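Local coordinates for exocyst complex component EXO70 (Saccharomyces cerevisiae, PDB 2B1E), which serves in the exocyst complex, which tethers secretory vesicles to sites of exocytosis, and plays a role in assembling that complex, at residues A[303-317]-A[412-424]. Numbering follows the deposited sequence.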
ATOM      1  N   ILE A 303     -27.621 -18.743 -11.731  1.00 23.49           N
ATOM      2  CA  ILE A 303     -27.061 -19.128 -10.444  1.00 22.28           C
ATOM      3  C   ILE A 303     -26.883 -20.635 -10.488  1.00 21.02           C
ATOM      4  O   ILE A 303     -27.567 -21.312 -11.246  1.00 20.34           O
ATOM      5  CB  ILE A 303     -27.985 -18.714  -9.269  1.00 22.64           C
ATOM      6  CG1 ILE A 303     -29.432 -19.107  -9.560  1.00 23.59           C
ATOM      7  CG2 ILE A 303     -27.872 -17.207  -9.034  1.00 20.90           C
ATOM      8  CD1 ILE A 303     -30.433 -18.564  -8.538  1.00 25.26           C
ATOM      9  N   PRO A 304     -25.947 -21.177  -9.697  1.00 20.18           N
ATOM     10  CA  PRO A 304     -25.708 -22.625  -9.683  1.00 19.98           C
ATOM     11  C   PRO A 304     -26.958 -23.379  -9.237  1.00 19.38           C
ATOM     12  O   PRO A 304     -27.661 -22.935  -8.319  1.00 15.83           O
ATOM     13  CB  PRO A 304     -24.568 -22.781  -8.680  1.00 18.73           C
ATOM     14  CG  PRO A 304     -23.892 -21.460  -8.707  1.00 22.28           C
ATOM     15  CD  PRO A 304     -25.042 -20.498  -8.759  1.00 21.01           C
ATOM     16  N   SER A 305     -27.224 -24.520  -9.874  1.00 18.45           N
ATOM     17  CA  SER A 305     -28.393 -25.318  -9.529  1.00 19.69           C
ATOM     18  C   SER A 305     -28.309 -25.829  -8.093  1.00 18.93           C
ATOM     19  O   SER A 305     -29.338 -26.053  -7.445  1.00 19.61           O
ATOM     20  CB  SER A 305     -28.552 -26.505 -10.490  1.00 21.25           C
ATOM     21  OG  SER A 305     -27.515 -27.456 -10.341  1.00 21.29           O
ATOM     22  N   ASN A 306     -27.095 -26.009  -7.588  1.00 17.84           N
ATOM     23  CA  ASN A 306     -26.943 -26.480  -6.218  1.00 19.84           C
ATOM     24  C   ASN A 306     -26.813 -25.299  -5.263  1.00 18.40           C
ATOM     25  O   ASN A 306     -26.670 -25.481  -4.054  1.00 16.29           O
ATOM     26  CB  ASN A 306     -25.741 -27.429  -6.085  1.00 22.96           C
ATOM     27  CG  ASN A 306     -24.405 -26.745  -6.333  1.00 24.48           C
ATOM     28  OD1 ASN A 306     -24.339 -25.584  -6.742  1.00 24.40           O
ATOM     29  ND2 ASN A 306     -23.321 -27.481  -6.090  1.00 25.46           N
ATOM     30  N   ASN A 307     -26.869 -24.089  -5.817  1.00 16.46           N
ATOM     31  CA  ASN A 307     -26.792 -22.877  -5.011  1.00 16.67           C
ATOM     32  C   ASN A 307     -25.531 -22.803  -4.169  1.00 16.94           C
ATOM     33  O   ASN A 307     -25.579 -22.379  -3.020  1.00 16.64           O
ATOM     34  CB  ASN A 307     -28.008 -22.803  -4.090  1.00 17.91           C
ATOM     35  CG  ASN A 307     -29.302 -22.739  -4.854  1.00 17.81           C
ATOM     36  OD1 ASN A 307     -29.556 -21.775  -5.563  1.00 16.32           O
ATOM     37  ND2 ASN A 307     -30.126 -23.769  -4.721  1.00 16.92           N
ATOM     38  N   GLY A 308     -24.404 -23.193  -4.751  1.00 17.03           N
ATOM     39  CA  GLY A 308     -23.154 -23.178  -4.015  1.00 17.40           C
ATOM     40  C   GLY A 308     -22.274 -21.964  -4.236  1.00 17.40           C
ATOM     41  O   GLY A 308     -22.711 -20.947  -4.787  1.00 13.04           O
ATOM     42  N   VAL A 309     -21.022 -22.088  -3.801  1.00 18.24           N
ATOM     43  CA  VAL A 309     -20.033 -21.023  -3.923  1.00 20.40           C
ATOM     44  C   VAL A 309     -19.786 -20.690  -5.395  1.00 21.34           C
ATOM     45  O   VAL A 309     -19.668 -21.593  -6.228  1.00 20.10           O
ATOM     46  CB  VAL A 309     -18.685 -21.442  -3.277  1.00 22.51           C
ATOM     47  CG1 VAL A 309     -17.691 -20.291  -3.349  1.00 23.06           C
ATOM     48  CG2 VAL A 309     -18.903 -21.851  -1.832  1.00 22.43           C
ATOM     49  N   THR A 310     -19.716 -19.402  -5.719  1.00 20.20           N
ATOM     50  CA  THR A 310     -19.474 -18.992  -7.099  1.00 21.63           C
ATOM     51  C   THR A 310     -18.031 -18.547  -7.281  1.00 23.12           C
ATOM     52  O   THR A 310     -17.313 -18.296  -6.308  1.00 21.11           O
ATOM     53  CB  THR A 310     -20.359 -17.806  -7.527  1.00 21.77           C
ATOM     54  OG1 THR A 310     -19.944 -16.635  -6.815  1.00 20.81           O
ATOM     55  CG2 THR A 310     -21.831 -18.087  -7.236  1.00 16.84           C
ATOM     56  N   GLU A 311     -17.617 -18.427  -8.537  1.00 24.07           N
ATOM     57  CA  GLU A 311     -16.264 -17.995  -8.837  1.00 25.05           C
ATOM     58  C   GLU A 311     -16.074 -16.543  -8.422  1.00 23.44           C
ATOM     59  O   GLU A 311     -14.962 -16.123  -8.118  1.00 23.31           O
ATOM     60  CB  GLU A 311     -15.972 -18.189 -10.326  1.00 30.16           C
ATOM     61  CG  GLU A 311     -16.123 -19.652 -10.763  1.00 35.89           C
ATOM     62  CD  GLU A 311     -15.705 -19.902 -12.205  1.00 39.81           C
ATOM     63  OE1 GLU A 311     -16.323 -19.311 -13.123  1.00 41.87           O
ATOM     64  OE2 GLU A 311     -14.760 -20.698 -12.416  1.00 41.39           O
ATOM     65  N   ALA A 312     -17.160 -15.772  -8.401  1.00 21.98           N
ATOM     66  CA  ALA A 312     -17.075 -14.373  -7.995  1.00 20.93           C
ATOM     67  C   ALA A 312     -16.562 -14.359  -6.561  1.00 19.61           C
ATOM     68  O   ALA A 312     -15.657 -13.608  -6.216  1.00 21.45           O
ATOM     69  CB  ALA A 312     -18.452 -13.703  -8.068  1.00 21.04           C
ATOM     70  N   THR A 313     -17.139 -15.220  -5.737  1.00 19.77           N
ATOM     71  CA  THR A 313     -16.759 -15.316  -4.335  1.00 19.97           C
ATOM     72  C   THR A 313     -15.324 -15.821  -4.198  1.00 21.45           C
ATOM     73  O   THR A 313     -14.520 -15.227  -3.479  1.00 22.11           O
ATOM     74  CB  THR A 313     -17.741 -16.241  -3.580  1.00 18.74           C
ATOM     75  OG1 THR A 313     -19.048 -15.651  -3.616  1.00 13.17           O
ATOM     76  CG2 THR A 313     -17.317 -16.433  -2.132  1.00 18.33           C
ATOM     77  N   VAL A 314     -15.004 -16.908  -4.894  1.00 22.94           N
ATOM     78  CA  VAL A 314     -13.655 -17.458  -4.845  1.00 26.58           C
ATOM     79  C   VAL A 314     -12.655 -16.359  -5.203  1.00 25.83           C
ATOM     80  O   VAL A 314     -11.695 -16.130  -4.477  1.00 28.11           O
ATOM     81  CB  VAL A 314     -13.479 -18.638  -5.836  1.00 27.44           C
ATOM     82  CG1 VAL A 314     -12.065 -19.197  -5.734  1.00 29.40           C
ATOM     83  CG2 VAL A 314     -14.490 -19.732  -5.533  1.00 29.19           C
ATOM     84  N   ASP A 315     -12.897 -15.669  -6.313  1.00 25.86           N
ATOM     85  CA  ASP A 315     -12.008 -14.602  -6.762  1.00 26.50           C
ATOM     86  C   ASP A 315     -11.910 -13.454  -5.766  1.00 26.97           C
ATOM     87  O   ASP A 315     -10.816 -12.986  -5.447  1.00 25.15           O
ATOM     88  CB  ASP A 315     -12.482 -14.045  -8.106  1.00 28.24           C
ATOM     89  CG  ASP A 315     -11.515 -13.021  -8.691  1.00 29.64           C
ATOM     90  OD1 ASP A 315     -10.464 -13.436  -9.228  1.00 30.55           O
ATOM     91  OD2 ASP A 315     -11.802 -11.805  -8.609  1.00 28.82           O
ATOM     92  N   THR A 316     -13.060 -12.991  -5.284  1.00 27.38           N
ATOM     93  CA  THR A 316     -13.089 -11.882  -4.339  1.00 26.52           C
ATOM     94  C   THR A 316     -12.276 -12.143  -3.072  1.00 26.76           C
ATOM     95  O   THR A 316     -11.559 -11.259  -2.603  1.00 27.32           O
ATOM     96  CB  THR A 316     -14.543 -11.522  -3.940  1.00 25.45           C
ATOM     97  OG1 THR A 316     -15.272 -11.122  -5.105  1.00 24.87           O
ATOM     98  CG2 THR A 316     -14.558 -10.370  -2.943  1.00 27.25           C
ATOM     99  N   MET A 317     -12.375 -13.344  -2.514  1.00 26.43           N
ATOM    100  CA  MET A 317     -11.631 -13.635  -1.292  1.00 26.84           C
ATOM    101  C   MET A 317     -10.137 -13.817  -1.553  1.00 29.07           C
ATOM    102  O   MET A 317      -9.308 -13.410  -0.736  1.00 28.94           O
ATOM    103  CB  MET A 317     -12.216 -14.859  -0.588  1.00 25.08           C
ATOM    104  CG  MET A 317     -13.635 -14.632  -0.069  1.00 24.95           C
ATOM    105  SD  MET A 317     -13.862 -13.082   0.844  1.00 19.56           S
ATOM    106  CE  MET A 317     -14.482 -12.061  -0.360  1.00 25.98           C
ATOM    107  N   ARG A 412     -34.449 -19.751  -1.077  1.00  8.60           N
ATOM    108  CA  ARG A 412     -33.341 -20.170  -1.939  1.00  9.58           C
ATOM    109  C   ARG A 412     -32.236 -19.122  -2.049  1.00 10.01           C
ATOM    110  O   ARG A 412     -31.050 -19.462  -2.008  1.00 10.16           O
ATOM    111  CB  ARG A 412     -33.846 -20.509  -3.349  1.00 11.52           C
ATOM    112  CG  ARG A 412     -32.705 -20.879  -4.292  1.00 12.97           C
ATOM    113  CD  ARG A 412     -33.126 -21.208  -5.720  1.00 11.55           C
ATOM    114  NE  ARG A 412     -31.935 -21.529  -6.509  1.00 13.78           N
ATOM    115  CZ  ARG A 412     -31.935 -21.865  -7.795  1.00 15.59           C
ATOM    116  NH1 ARG A 412     -33.074 -21.932  -8.476  1.00 13.93           N
ATOM    117  NH2 ARG A 412     -30.789 -22.137  -8.403  1.00 15.51           N
ATOM    118  N   ILE A 413     -32.620 -17.856  -2.219  1.00  8.21           N
ATOM    119  CA  ILE A 413     -31.640 -16.788  -2.318  1.00 10.50           C
ATOM    120  C   ILE A 413     -30.891 -16.694  -0.988  1.00 10.91           C
ATOM    121  O   ILE A 413     -29.665 -16.527  -0.962  1.00 11.41           O
ATOM    122  CB  ILE A 413     -32.318 -15.436  -2.656  1.00 10.83           C
ATOM    123  CG1 ILE A 413     -32.870 -15.485  -4.086  1.00 12.30           C
ATOM    124  CG2 ILE A 413     -31.318 -14.291  -2.482  1.00 12.08           C
ATOM    125  CD1 ILE A 413     -33.886 -14.360  -4.426  1.00 13.69           C
ATOM    126  N   GLY A 414     -31.618 -16.832   0.116  1.00 10.21           N
ATOM    127  CA  GLY A 414     -30.967 -16.783   1.417  1.00 11.37           C
ATOM    128  C   GLY A 414     -29.913 -17.873   1.545  1.00 11.36           C
ATOM    129  O   GLY A 414     -28.799 -17.637   2.022  1.00 11.90           O
ATOM    130  N   PHE A 415     -30.270 -19.075   1.108  1.00 11.31           N
ATOM    131  CA  PHE A 415     -29.367 -20.226   1.158  1.00  9.36           C
ATOM    132  C   PHE A 415     -28.143 -19.972   0.273  1.00  8.78           C
ATOM    133  O   PHE A 415     -26.998 -20.177   0.689  1.00 13.09           O
ATOM    134  CB  PHE A 415     -30.116 -21.477   0.684  1.00  8.57           C
ATOM    135  CG  PHE A 415     -29.253 -22.712   0.607  1.00 10.85           C
ATOM    136  CD1 PHE A 415     -28.849 -23.369   1.769  1.00 11.25           C
ATOM    137  CD2 PHE A 415     -28.838 -23.211  -0.625  1.00  8.17           C
ATOM    138  CE1 PHE A 415     -28.038 -24.511   1.706  1.00 11.14           C
ATOM    139  CE2 PHE A 415     -28.025 -24.356  -0.702  1.00 13.36           C
ATOM    140  CZ  PHE A 415     -27.625 -25.005   0.469  1.00 10.23           C
ATOM    141  N   PHE A 416     -28.391 -19.537  -0.959  1.00  9.20           N
ATOM    142  CA  PHE A 416     -27.320 -19.240  -1.907  1.00 11.34           C
ATOM    143  C   PHE A 416     -26.306 -18.248  -1.318  1.00 11.69           C
ATOM    144  O   PHE A 416     -25.098 -18.504  -1.337  1.00 14.67           O
ATOM    145  CB  PHE A 416     -27.943 -18.710  -3.211  1.00 11.72           C
ATOM    146  CG  PHE A 416     -26.950 -18.210  -4.230  1.00 11.27           C
ATOM    147  CD1 PHE A 416     -25.893 -19.018  -4.669  1.00  8.16           C
ATOM    148  CD2 PHE A 416     -27.098 -16.944  -4.781  1.00  9.77           C
ATOM    149  CE1 PHE A 416     -25.002 -18.564  -5.642  1.00  7.61           C
ATOM    150  CE2 PHE A 416     -26.213 -16.471  -5.762  1.00 10.47           C
ATOM    151  CZ  PHE A 416     -25.163 -17.282  -6.196  1.00 12.26           C
ATOM    152  N   ILE A 417     -26.780 -17.134  -0.764  1.00 11.51           N
ATOM    153  CA  ILE A 417     -25.858 -16.150  -0.198  1.00 11.75           C
ATOM    154  C   ILE A 417     -25.077 -16.738   0.986  1.00 12.12           C
ATOM    155  O   ILE A 417     -23.866 -16.524   1.115  1.00 13.33           O
ATOM    156  CB  ILE A 417     -26.601 -14.869   0.270  1.00 12.17           C
ATOM    157  CG1 ILE A 417     -27.399 -14.264  -0.894  1.00 14.29           C
ATOM    158  CG2 ILE A 417     -25.588 -13.834   0.783  1.00 10.57           C
ATOM    159  CD1 ILE A 417     -26.550 -13.970  -2.152  1.00 10.80           C
ATOM    160  N   LEU A 418     -25.759 -17.485   1.847  1.00 12.27           N
ATOM    161  CA  LEU A 418     -25.080 -18.077   2.993  1.00 13.19           C
ATOM    162  C   LEU A 418     -24.026 -19.100   2.573  1.00 14.25           C
ATOM    163  O   LEU A 418     -22.975 -19.197   3.206  1.00 13.11           O
ATOM    164  CB  LEU A 418     -26.093 -18.705   3.951  1.00 13.45           C
ATOM    165  CG  LEU A 418     -26.906 -17.686   4.759  1.00 13.14           C
ATOM    166  CD1 LEU A 418     -28.080 -18.380   5.389  1.00 12.40           C
ATOM    167  CD2 LEU A 418     -26.049 -17.024   5.816  1.00 12.37           C
ATOM    168  N   MET A 419     -24.271 -19.852   1.502  1.00 13.62           N
ATOM    169  CA  MET A 419     -23.268 -20.828   1.089  1.00 14.72           C
ATOM    170  C   MET A 419     -21.999 -20.100   0.671  1.00 17.12           C
ATOM    171  O   MET A 419     -20.885 -20.587   0.895  1.00 16.58           O
ATOM    172  CB  MET A 419     -23.772 -21.717  -0.061  1.00 14.92           C
ATOM    173  CG  MET A 419     -24.746 -22.828   0.368  1.00 15.19           C
ATOM    174  SD  MET A 419     -24.074 -24.022   1.584  1.00 13.92           S
ATOM    175  CE  MET A 419     -22.962 -24.946   0.534  1.00 18.51           C
ATOM    176  N   ASN A 420     -22.159 -18.928   0.068  1.00 15.72           N
ATOM    177  CA  ASN A 420     -21.008 -18.160  -0.349  1.00 16.33           C
ATOM    178  C   ASN A 420     -20.352 -17.505   0.868  1.00 16.81           C
ATOM    179  O   ASN A 420     -19.130 -17.537   1.011  1.00 16.94           O
ATOM    180  CB  ASN A 420     -21.412 -17.108  -1.394  1.00 16.63           C
ATOM    181  CG  ASN A 420     -21.689 -17.724  -2.764  1.00 15.22           C
ATOM    182  OD1 ASN A 420     -22.767 -18.270  -3.018  1.00 18.34           O
ATOM    183  ND2 ASN A 420     -20.709 -17.651  -3.644  1.00  8.11           N
ATOM    184  N   LEU A 421     -21.155 -16.922   1.752  1.00 17.56           N
ATOM    185  CA  LEU A 421     -20.597 -16.293   2.942  1.00 18.75           C
ATOM    186  C   LEU A 421     -19.856 -17.314   3.804  1.00 19.36           C
ATOM    187  O   LEU A 421     -19.000 -16.943   4.601  1.00 19.11           O
ATOM    188  CB  LEU A 421     -21.693 -15.619   3.767  1.00 16.75           C
ATOM    189  CG  LEU A 421     -22.270 -14.314   3.205  1.00 19.75           C
ATOM    190  CD1 LEU A 421     -23.458 -13.881   4.073  1.00 18.71           C
ATOM    191  CD2 LEU A 421     -21.191 -13.228   3.177  1.00 16.76           C
ATOM    192  N   THR A 422     -20.191 -18.593   3.650  1.00 20.01           N
ATOM    193  CA  THR A 422     -19.526 -19.645   4.413  1.00 21.59           C
ATOM    194  C   THR A 422     -18.054 -19.696   4.011  1.00 22.82           C
ATOM    195  O   THR A 422     -17.171 -19.781   4.871  1.00 20.53           O
ATOM    196  CB  THR A 422     -20.179 -21.022   4.172  1.00 20.67           C
ATOM    197  OG1 THR A 422     -21.394 -21.101   4.920  1.00 19.59           O
ATOM    198  CG2 THR A 422     -19.245 -22.148   4.611  1.00 23.38           C
ATOM    199  N   LEU A 423     -17.789 -19.643   2.706  1.00 22.66           N
ATOM    200  CA  LEU A 423     -16.410 -19.648   2.234  1.00 21.45           C
ATOM    201  C   LEU A 423     -15.775 -18.324   2.658  1.00 22.35           C
ATOM    202  O   LEU A 423     -14.613 -18.291   3.067  1.00 21.54           O
ATOM    203  CB  LEU A 423     -16.333 -19.797   0.711  1.00 23.37           C
ATOM    204  CG  LEU A 423     -14.908 -19.638   0.159  1.00 23.73           C
ATOM    205  CD1 LEU A 423     -14.002 -20.694   0.775  1.00 23.77           C
ATOM    206  CD2 LEU A 423     -14.909 -19.760  -1.349  1.00 26.25           C
ATOM    207  N   VAL A 424     -16.539 -17.236   2.580  1.00 20.85           N
ATOM    208  CA  VAL A 424     -16.020 -15.927   2.979  1.00 22.39           C
ATOM    209  C   VAL A 424     -15.475 -15.951   4.408  1.00 25.19           C
ATOM    210  O   VAL A 424     -14.379 -15.452   4.677  1.00 25.20           O
ATOM    211  CB  VAL A 424     -17.106 -14.834   2.903  1.00 21.81           C
ATOM    212  CG1 VAL A 424     -16.625 -13.561   3.604  1.00 21.70           C
ATOM    213  CG2 VAL A 424     -17.435 -14.537   1.458  1.00 22.69           C
TER
HETATM  214  O   HOH W   1     -30.134 -22.351 -11.118  1.00 18.61           O
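R412 NE gives N307 OD1 a nearly straight hydrogen bond of 2.6 Å, in the carbonyl plane and on a lone pair of the amide oxygen. OD1 lies almost in the guanidinium plane, at its edge, although the amide as a whole is turned 79° from that plane. NH2 adds a weak bond to the same oxygen and another to P304 O, and a water bridges this nitrogen to I303 O. With every torsion of its chain near 180°, R412 is fully extended and carries its head up to the P304–N307 type I turn, where I303 CD1 lies over one guanidinium face. A methionine in place of R412 would probably leave N307 OD1 and P304 O without these donors and the turn less firmly tied to the helix.

One turn on from R412, F416 sets its ring against the loop, with I303 CB over one face: I303 CG2 packs 3.7 Å from F416 CE2, and T310 CG2 meets the ring edge 3.6 Å from CE1. F415 receives N307 CB at its ring edge, and its ring also meets that of Y507, the planes inclined at about 45°. The carbonyl of N307 is buried over M419 without a polar partner. The contact belongs to the all-helical rod of Exo70, where the connection leading into helix 311-323 is laid along helix 410-429 before the axes of segments 311-317 and 412-424 come within 9.8 Å at their closest, 24° from parallel. V309 CG1 presses tightly on L423 CD2, at 3.5 Å, and M317 SD rests on V424 CG2 at 3.9 Å.

T310 is the N-cap of helix 311-323, its OG1 accepting weakly from the backbone of A312 and T313. Farther out, L379 and L383 of helix 364-391 touch T313, and D315 forms a salt bridge with R292 of helix 268-299.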